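Local coordinates for protein epoxyqueuosine reductase (Streptococcus thermophilus, PDB 5D6S) that belongs to the QueG family of cobalamin and iron-sulfur proteins and holds one cobalamin and two iron-sulfur clusters in a single chain, at residues A[114-119]-A[285-290]; A[295-300]-A[324-329]; A[41-46]-A[95-100]. All blocks are in the same frame, centred on the assembly; numbering follows the deposited sequence.

Interaction 1: A[114-119]-A[285-290]. Unlike the reference sequence in segment 285-290: Asp-287 (reference Glu).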
# COMPACT_ATOMS: atom_id res chain seq x y z
N PHE A 114 -7.32 -24.51 -6.23
CA PHE A 114 -7.56 -23.09 -6.45
C PHE A 114 -6.31 -22.26 -6.64
O PHE A 114 -5.43 -22.24 -5.76
CB PHE A 114 -8.29 -22.54 -5.26
CG PHE A 114 -9.62 -23.19 -5.03
CD1 PHE A 114 -10.57 -23.23 -6.07
CD2 PHE A 114 -9.93 -23.75 -3.80
CE1 PHE A 114 -11.80 -23.82 -5.87
CE2 PHE A 114 -11.16 -24.34 -3.59
CZ PHE A 114 -12.09 -24.38 -4.63
N LYS A 115 -6.23 -21.55 -7.76
CA LYS A 115 -5.07 -20.70 -8.01
C LYS A 115 -5.10 -19.51 -7.04
O LYS A 115 -6.16 -19.09 -6.57
CB LYS A 115 -4.97 -20.26 -9.48
CG LYS A 115 -5.51 -21.28 -10.47
CD LYS A 115 -4.88 -21.19 -11.85
CE LYS A 115 -5.77 -21.88 -12.88
NZ LYS A 115 -5.00 -22.60 -13.92
N ARG A 116 -3.93 -18.96 -6.78
CA ARG A 116 -3.74 -17.95 -5.74
C ARG A 116 -3.26 -16.62 -6.33
O ARG A 116 -2.56 -16.58 -7.34
CB ARG A 116 -2.70 -18.43 -4.72
CG ARG A 116 -3.10 -19.66 -3.93
CD ARG A 116 -1.99 -20.13 -2.98
NE ARG A 116 -2.50 -20.16 -1.61
CZ ARG A 116 -2.96 -21.23 -0.99
NH1 ARG A 116 -3.45 -21.12 0.24
NH2 ARG A 116 -2.92 -22.43 -1.57
N GLY A 117 -3.67 -15.52 -5.70
CA GLY A 117 -3.13 -14.21 -6.02
C GLY A 117 -2.13 -13.83 -4.96
O GLY A 117 -2.00 -14.50 -3.93
N LYS A 118 -1.38 -12.77 -5.22
CA LYS A 118 -0.44 -12.21 -4.25
C LYS A 118 -0.99 -10.90 -3.72
O LYS A 118 -1.80 -10.24 -4.34
CB LYS A 118 0.93 -11.93 -4.88
CG LYS A 118 1.62 -13.08 -5.59
CD LYS A 118 2.77 -12.55 -6.47
CE LYS A 118 3.30 -13.58 -7.46
NZ LYS A 118 3.88 -14.76 -6.78
N ILE A 119 -0.49 -10.50 -2.58
CA ILE A 119 -0.95 -9.31 -1.90
C ILE A 119 0.25 -8.75 -1.11
O ILE A 119 0.87 -9.46 -0.36
CB ILE A 119 -2.15 -9.64 -0.99
CG1 ILE A 119 -2.25 -8.48 0.04
CG2 ILE A 119 -1.97 -11.06 -0.45
CD1 ILE A 119 -2.09 -8.72 1.53
N ASP A 285 0.06 -15.53 8.33
CA ASP A 285 -0.69 -16.63 7.71
C ASP A 285 -0.46 -16.55 6.21
O ASP A 285 -0.83 -15.57 5.57
CB ASP A 285 -2.19 -16.52 8.01
CG ASP A 285 -2.98 -17.72 7.50
OD1 ASP A 285 -2.47 -18.46 6.63
OD2 ASP A 285 -4.12 -17.92 7.97
N PRO A 286 0.17 -17.58 5.63
CA PRO A 286 0.42 -17.48 4.18
C PRO A 286 -0.86 -17.47 3.31
O PRO A 286 -0.80 -17.04 2.16
CB PRO A 286 1.30 -18.72 3.89
CG PRO A 286 0.95 -19.70 4.96
CD PRO A 286 0.62 -18.87 6.18
N ASP A 287 -1.98 -17.96 3.84
CA ASP A 287 -3.27 -17.97 3.12
C ASP A 287 -3.93 -16.60 3.04
O ASP A 287 -4.81 -16.37 2.21
CB ASP A 287 -4.25 -18.95 3.76
CG ASP A 287 -3.99 -20.39 3.37
OD1 ASP A 287 -3.02 -20.65 2.63
OD2 ASP A 287 -4.76 -21.28 3.80
N LEU A 288 -3.54 -15.72 3.95
CA LEU A 288 -3.93 -14.30 3.89
C LEU A 288 -2.96 -13.50 3.08
O LEU A 288 -3.28 -12.41 2.66
CB LEU A 288 -3.95 -13.69 5.28
CG LEU A 288 -4.89 -14.37 6.26
CD1 LEU A 288 -5.11 -13.47 7.46
CD2 LEU A 288 -6.22 -14.76 5.64
N ALA A 289 -1.76 -14.03 2.86
CA ALA A 289 -0.76 -13.32 2.08
C ALA A 289 -0.77 -13.76 0.64
O ALA A 289 -0.21 -13.09 -0.23
CB ALA A 289 0.62 -13.54 2.68
N MET A 290 -1.36 -14.92 0.37
CA MET A 290 -1.45 -15.44 -1.00
C MET A 290 -2.78 -16.17 -1.11
O MET A 290 -2.81 -17.39 -1.14
CB MET A 290 -0.26 -16.34 -1.32
CG MET A 290 1.03 -15.55 -1.45
SD MET A 290 2.36 -16.42 -2.27
CE MET A 290 3.56 -15.10 -2.43
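The guanidinium of Arg-116 meets segment 285-290 with its edge: Met-290 O and Asp-287 OD1 both lie near its plane, and neither partner sits over a face. Its NE donates to Met-290 O at 2.8 Å, with 147° at the hydrogen. The donor arrives nearly along the C=O axis, and the acceptor also lies close to the guanidinium plane. NH1 forms the second link, a salt bridge to Asp-287 OD1. The carboxylate is turned 31° from the guanidinium, and OD2 lies farther from NH1 at 3.8 Å, so one oxygen makes the bridge. A bend at chi3 (123°) carries the guanidinium past Met-290 O and on to Asp-287; two partners at one edge limit its rotation.

Asp-287 is itself anchored at the start of the short helix 286-289. Asp-285, in the N-cap position, accepts from Asp-287 N through OD1 at 2.9 Å, the NH reaching it from above the carboxylate plane.

Beside this polar pair the backbones come close. Met-290 CA lies 3.1 Å from Gly-117 O in a CA-H...O contact, while Lys-118 CG and Met-290 CE meet at 4.2 Å.

Backbone bonds from Gly-117 to Pro-291 and from Lys-118 to Thr-258 and Ile-260 extend the junction, and Trp-124 NE1 bonds Ile-119 O. The side chain of Ile-119 is about 9 Å from the cobalamin. The contact thus ties the loop between strand 93-100 and helix 128-144 to helix 286-289 and to Met-290 just after it, ahead of helix 293-296.

Interaction 2: A[295-300]-A[324-329]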
# COMPACT_ATOMS: atom_id res chain seq x y z
N PRO A 295 -12.22 -18.96 -3.66
CA PRO A 295 -12.78 -18.95 -2.30
C PRO A 295 -12.87 -17.53 -1.76
O PRO A 295 -13.85 -17.19 -1.07
CB PRO A 295 -11.79 -19.78 -1.47
CG PRO A 295 -11.12 -20.68 -2.46
CD PRO A 295 -11.08 -19.89 -3.77
N PHE A 296 -11.90 -16.70 -2.11
CA PHE A 296 -11.96 -15.28 -1.77
C PHE A 296 -13.22 -14.58 -2.32
O PHE A 296 -13.83 -13.77 -1.63
CB PHE A 296 -10.75 -14.56 -2.30
CG PHE A 296 -10.60 -13.18 -1.76
CD1 PHE A 296 -10.20 -12.99 -0.45
CD2 PHE A 296 -10.86 -12.07 -2.55
CE1 PHE A 296 -10.06 -11.72 0.06
CE2 PHE A 296 -10.70 -10.80 -2.06
CZ PHE A 296 -10.29 -10.62 -0.75
N LEU A 297 -13.60 -14.93 -3.55
CA LEU A 297 -14.83 -14.39 -4.14
C LEU A 297 -16.08 -14.90 -3.47
O LEU A 297 -17.14 -14.43 -3.80
CB LEU A 297 -14.90 -14.69 -5.63
CG LEU A 297 -13.83 -14.05 -6.51
CD1 LEU A 297 -13.95 -14.51 -7.95
CD2 LEU A 297 -13.93 -12.55 -6.44
N GLU A 298 -15.99 -15.88 -2.57
CA GLU A 298 -17.18 -16.36 -1.85
C GLU A 298 -17.40 -15.57 -0.57
O GLU A 298 -18.44 -15.68 0.06
CB GLU A 298 -17.07 -17.84 -1.46
CG GLU A 298 -16.95 -18.82 -2.60
CD GLU A 298 -18.13 -18.76 -3.56
OE1 GLU A 298 -19.29 -18.70 -3.10
OE2 GLU A 298 -17.86 -18.79 -4.78
N LEU A 299 -16.45 -14.77 -0.17
CA LEU A 299 -16.57 -14.09 1.12
C LEU A 299 -17.67 -13.05 1.15
O LEU A 299 -17.89 -12.34 0.18
CB LEU A 299 -15.24 -13.44 1.49
CG LEU A 299 -14.13 -14.46 1.76
CD1 LEU A 299 -12.76 -13.80 1.82
CD2 LEU A 299 -14.42 -15.18 3.08
N THR A 300 -18.35 -12.99 2.29
CA THR A 300 -19.33 -11.95 2.58
C THR A 300 -18.67 -10.88 3.44
O THR A 300 -17.53 -11.04 3.85
CB THR A 300 -20.51 -12.52 3.40
OG1 THR A 300 -20.00 -13.03 4.64
CG2 THR A 300 -21.18 -13.65 2.65
N ASN A 324 -10.40 -6.94 -7.77
CA ASN A 324 -9.03 -7.24 -8.15
C ASN A 324 -8.82 -8.74 -8.37
O ASN A 324 -8.10 -9.15 -9.26
CB ASN A 324 -8.05 -6.76 -7.07
CG ASN A 324 -8.09 -5.26 -6.89
OD1 ASN A 324 -8.57 -4.54 -7.77
ND2 ASN A 324 -7.58 -4.78 -5.78
N ALA A 325 -9.49 -9.54 -7.56
CA ALA A 325 -9.38 -10.97 -7.66
C ALA A 325 -9.96 -11.45 -8.97
O ALA A 325 -9.41 -12.36 -9.60
CB ALA A 325 -10.07 -11.64 -6.47
N ILE A 326 -11.07 -10.84 -9.38
CA ILE A 326 -11.66 -11.16 -10.70
C ILE A 326 -10.64 -10.82 -11.78
O ILE A 326 -10.43 -11.59 -12.72
CB ILE A 326 -12.96 -10.41 -10.95
CG1 ILE A 326 -14.05 -11.00 -10.05
CG2 ILE A 326 -13.37 -10.53 -12.40
CD1 ILE A 326 -15.20 -10.06 -9.86
N ILE A 327 -9.96 -9.71 -11.59
CA ILE A 327 -8.95 -9.33 -12.54
C ILE A 327 -7.80 -10.34 -12.57
O ILE A 327 -7.28 -10.67 -13.64
CB ILE A 327 -8.45 -7.92 -12.28
CG1 ILE A 327 -9.59 -6.93 -12.58
CG2 ILE A 327 -7.25 -7.60 -13.15
CD1 ILE A 327 -9.40 -5.53 -12.03
N ALA A 328 -7.38 -10.80 -11.40
CA ALA A 328 -6.30 -11.77 -11.31
C ALA A 328 -6.70 -13.03 -12.05
O ALA A 328 -5.96 -13.52 -12.91
CB ALA A 328 -6.00 -12.10 -9.86
N LEU A 329 -7.89 -13.54 -11.73
CA LEU A 329 -8.41 -14.71 -12.44
C LEU A 329 -8.43 -14.52 -13.97
O LEU A 329 -8.13 -15.46 -14.70
CB LEU A 329 -9.81 -15.04 -11.96
CG LEU A 329 -9.79 -15.61 -10.56
CD1 LEU A 329 -11.23 -15.69 -10.05
CD2 LEU A 329 -9.13 -16.97 -10.53
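Leu-297 carries most of the apolar contact, with its two methyls meeting three residues of helix 318-331. Its CD1 faces Leu-329 CD1 at 3.6 Å, the two side chains reaching toward each other tip to tip. Its CD2 turns to the preceding helical turn, where it touches Ile-326 CG1 at 3.9 Å and Ala-325 CB at 4.0 Å. Leu-297 and Ile-326 cross at about a right angle, so the leucine fork bears across the isoleucine branch instead of running beside it. With CG anti to the carbonyl carbon (chi1 -64°), the Leu-297 fork extends toward the helix and spreads its two methyls along it. Phe-296 adds one further apolar contact: CD2 approaches Ala-325 CB at 4.0 Å, obliquely to the ring. All five touching residues are buried.

Within each segment the hydrogen bonds run between backbone atoms. Phe-296 to Leu-299 form a type I beta turn, in which Leu-299 N donates to Phe-296 O at 3.2 Å; Glu-298 N donates to Pro-295 O at 2.9 Å. Within helix 318-331, Leu-329 N donates to Ala-325 O at 2.9 Å, the i to i+4 pattern that sets these two side chains one turn apart on the same helical side. Gln-322, earlier in that helix, bonds both Phe-296 O and Leu-299 O through NE2 and so joins the helix to the turn.

Helices supply much of the surroundings. The ring of Phe-308 meets Phe-296 edge-to-face, and Ile-326 also rests on His-353, Thr-356 and Ala-360 of helix 351-364. The turn 296-299, through Phe-296 and Leu-297, is therefore packed onto helix 318-331, with helices 301-308 and 351-364 adjoining the same contact.

Interaction 3: A[41-46]-A[95-100]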
# COMPACT_ATOMS: atom_id res chain seq x y z
N ILE A 41 11.34 -2.42 22.82
CA ILE A 41 9.94 -2.66 22.42
C ILE A 41 9.76 -2.88 20.91
O ILE A 41 8.68 -2.70 20.37
CB ILE A 41 8.99 -1.54 22.91
CG1 ILE A 41 9.28 -0.21 22.20
CG2 ILE A 41 9.06 -1.43 24.43
CD1 ILE A 41 8.53 0.98 22.78
N GLY A 42 10.81 -3.34 20.24
CA GLY A 42 10.69 -3.89 18.89
C GLY A 42 10.81 -2.89 17.77
O GLY A 42 10.49 -3.21 16.62
N ILE A 43 11.28 -1.68 18.08
CA ILE A 43 11.49 -0.69 17.04
C ILE A 43 12.83 -0.93 16.38
O ILE A 43 13.85 -0.90 17.06
CB ILE A 43 11.42 0.74 17.60
CG1 ILE A 43 10.04 1.00 18.16
CG2 ILE A 43 11.75 1.77 16.51
CD1 ILE A 43 9.94 2.30 18.92
N SER A 44 12.83 -1.12 15.07
CA SER A 44 14.03 -1.51 14.34
C SER A 44 15.02 -0.37 14.09
O SER A 44 16.17 -0.61 13.71
CB SER A 44 13.64 -2.15 12.99
OG SER A 44 12.94 -3.36 13.20
N LYS A 45 14.56 0.85 14.24
CA LYS A 45 15.41 2.03 14.02
C LYS A 45 14.70 3.23 14.59
O LYS A 45 13.48 3.26 14.63
CB LYS A 45 15.69 2.28 12.54
CG LYS A 45 17.14 2.16 12.14
CD LYS A 45 17.27 2.24 10.62
CE LYS A 45 18.70 2.46 10.18
NZ LYS A 45 19.03 3.91 10.18
N ILE A 46 15.48 4.22 15.00
CA ILE A 46 14.93 5.43 15.59
C ILE A 46 15.83 6.60 15.25
O ILE A 46 17.03 6.45 15.02
CB ILE A 46 14.73 5.28 17.10
CG1 ILE A 46 13.99 6.48 17.67
CG2 ILE A 46 16.06 5.03 17.80
CD1 ILE A 46 13.29 6.15 18.97
N ILE A 95 10.43 12.55 16.80
CA ILE A 95 11.10 11.25 16.85
C ILE A 95 10.49 10.35 15.79
O ILE A 95 9.31 9.98 15.88
CB ILE A 95 10.90 10.57 18.21
CG1 ILE A 95 11.24 11.56 19.33
CG2 ILE A 95 11.74 9.31 18.28
CD1 ILE A 95 10.91 11.06 20.73
N SER A 96 11.28 9.99 14.79
CA SER A 96 10.84 9.11 13.73
C SER A 96 11.15 7.68 14.10
O SER A 96 12.30 7.38 14.40
CB SER A 96 11.55 9.44 12.42
OG SER A 96 11.25 8.46 11.44
N ILE A 97 10.15 6.80 14.04
CA ILE A 97 10.40 5.36 14.21
C ILE A 97 10.27 4.57 12.90
O ILE A 97 9.67 5.04 11.94
CB ILE A 97 9.50 4.71 15.28
CG1 ILE A 97 8.04 4.76 14.89
CG2 ILE A 97 9.71 5.42 16.60
CD1 ILE A 97 7.22 3.80 15.72
N ALA A 98 10.92 3.41 12.87
CA ALA A 98 10.86 2.50 11.74
C ALA A 98 10.79 1.08 12.27
O ALA A 98 11.56 0.72 13.16
CB ALA A 98 12.08 2.67 10.86
N VAL A 99 9.84 0.30 11.77
CA VAL A 99 9.72 -1.10 12.13
C VAL A 99 9.86 -1.87 10.84
O VAL A 99 9.14 -1.60 9.88
CB VAL A 99 8.37 -1.43 12.79
CG1 VAL A 99 8.26 -2.92 13.10
CG2 VAL A 99 8.21 -0.64 14.08
N ALA A 100 10.79 -2.82 10.82
CA ALA A 100 11.03 -3.57 9.60
C ALA A 100 10.01 -4.70 9.46
O ALA A 100 9.49 -5.19 10.46
CB ALA A 100 12.44 -4.12 9.60
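Ala-98 O receives two amides of segment 41-46, Ser-44 N at 2.9 Å and Lys-45 N at 3.2 Å, both weak bonds, bent at the hydrogen (125° and 129°). The return bond is straighter: Ala-98 N donates to Lys-45 O at 3.1 Å, the donor tilted from the carbonyl plane. Ser-44 OG accepts from Ala-100 N at 3.3 Å, a long, weak bond despite being nearly linear (167°), and it extends the pairing to just before strand 45-50 begins. Ser-96 O takes a CA-H...O contact from Ile-46 CA. The ammonium of Lys-45 leads away from the contact and bonds Ile-172 O.

Apolar branches meet on the face that carries Ile-46 and Ile-97: Ile-43 CD1 meets Ile-97 CG2 at 3.9 Å, the two side chains crossing near a right angle, and Ile-46 CD1 lies alongside Ile-95 CG2 at 3.6 Å.

Gly-42, with positive phi, is the C-prime residue of a Schellman motif ending helix 30-40. Lys-45 and Ala-98 then form a hydrogen-bonded antiparallel pair, Ile-46 and Ile-97 a non-hydrogen-bonded one. This is an outer pair of a four-stranded antiparallel sheet, 45-50 being an edge strand within this chain, with the side chain of Ala-98 about 7 Å from the cobalamin.

Overall arrangement
Along the chain, both segments of interaction 3 precede those of interaction 1, which in turn precede those of interaction 2. Interactions 1 and 2 are neighbours, their centres about 11 Å apart, and they touch where Phe-114 CD2 packs on Pro-295 CG at 3.6 Å; helix 286-289 of interaction 1 is followed in the chain by helix 293-296 of interaction 2. Interaction 3 stands apart, its centre about 28 Å from that of interaction 1 and about 35 Å from that of interaction 2, on the opposite side of the chain's centre from the latter. The set runs from the antiparallel sheet near the cobalamin, by way of loop 114-119 and helix 286-289, to the helical C-terminal part.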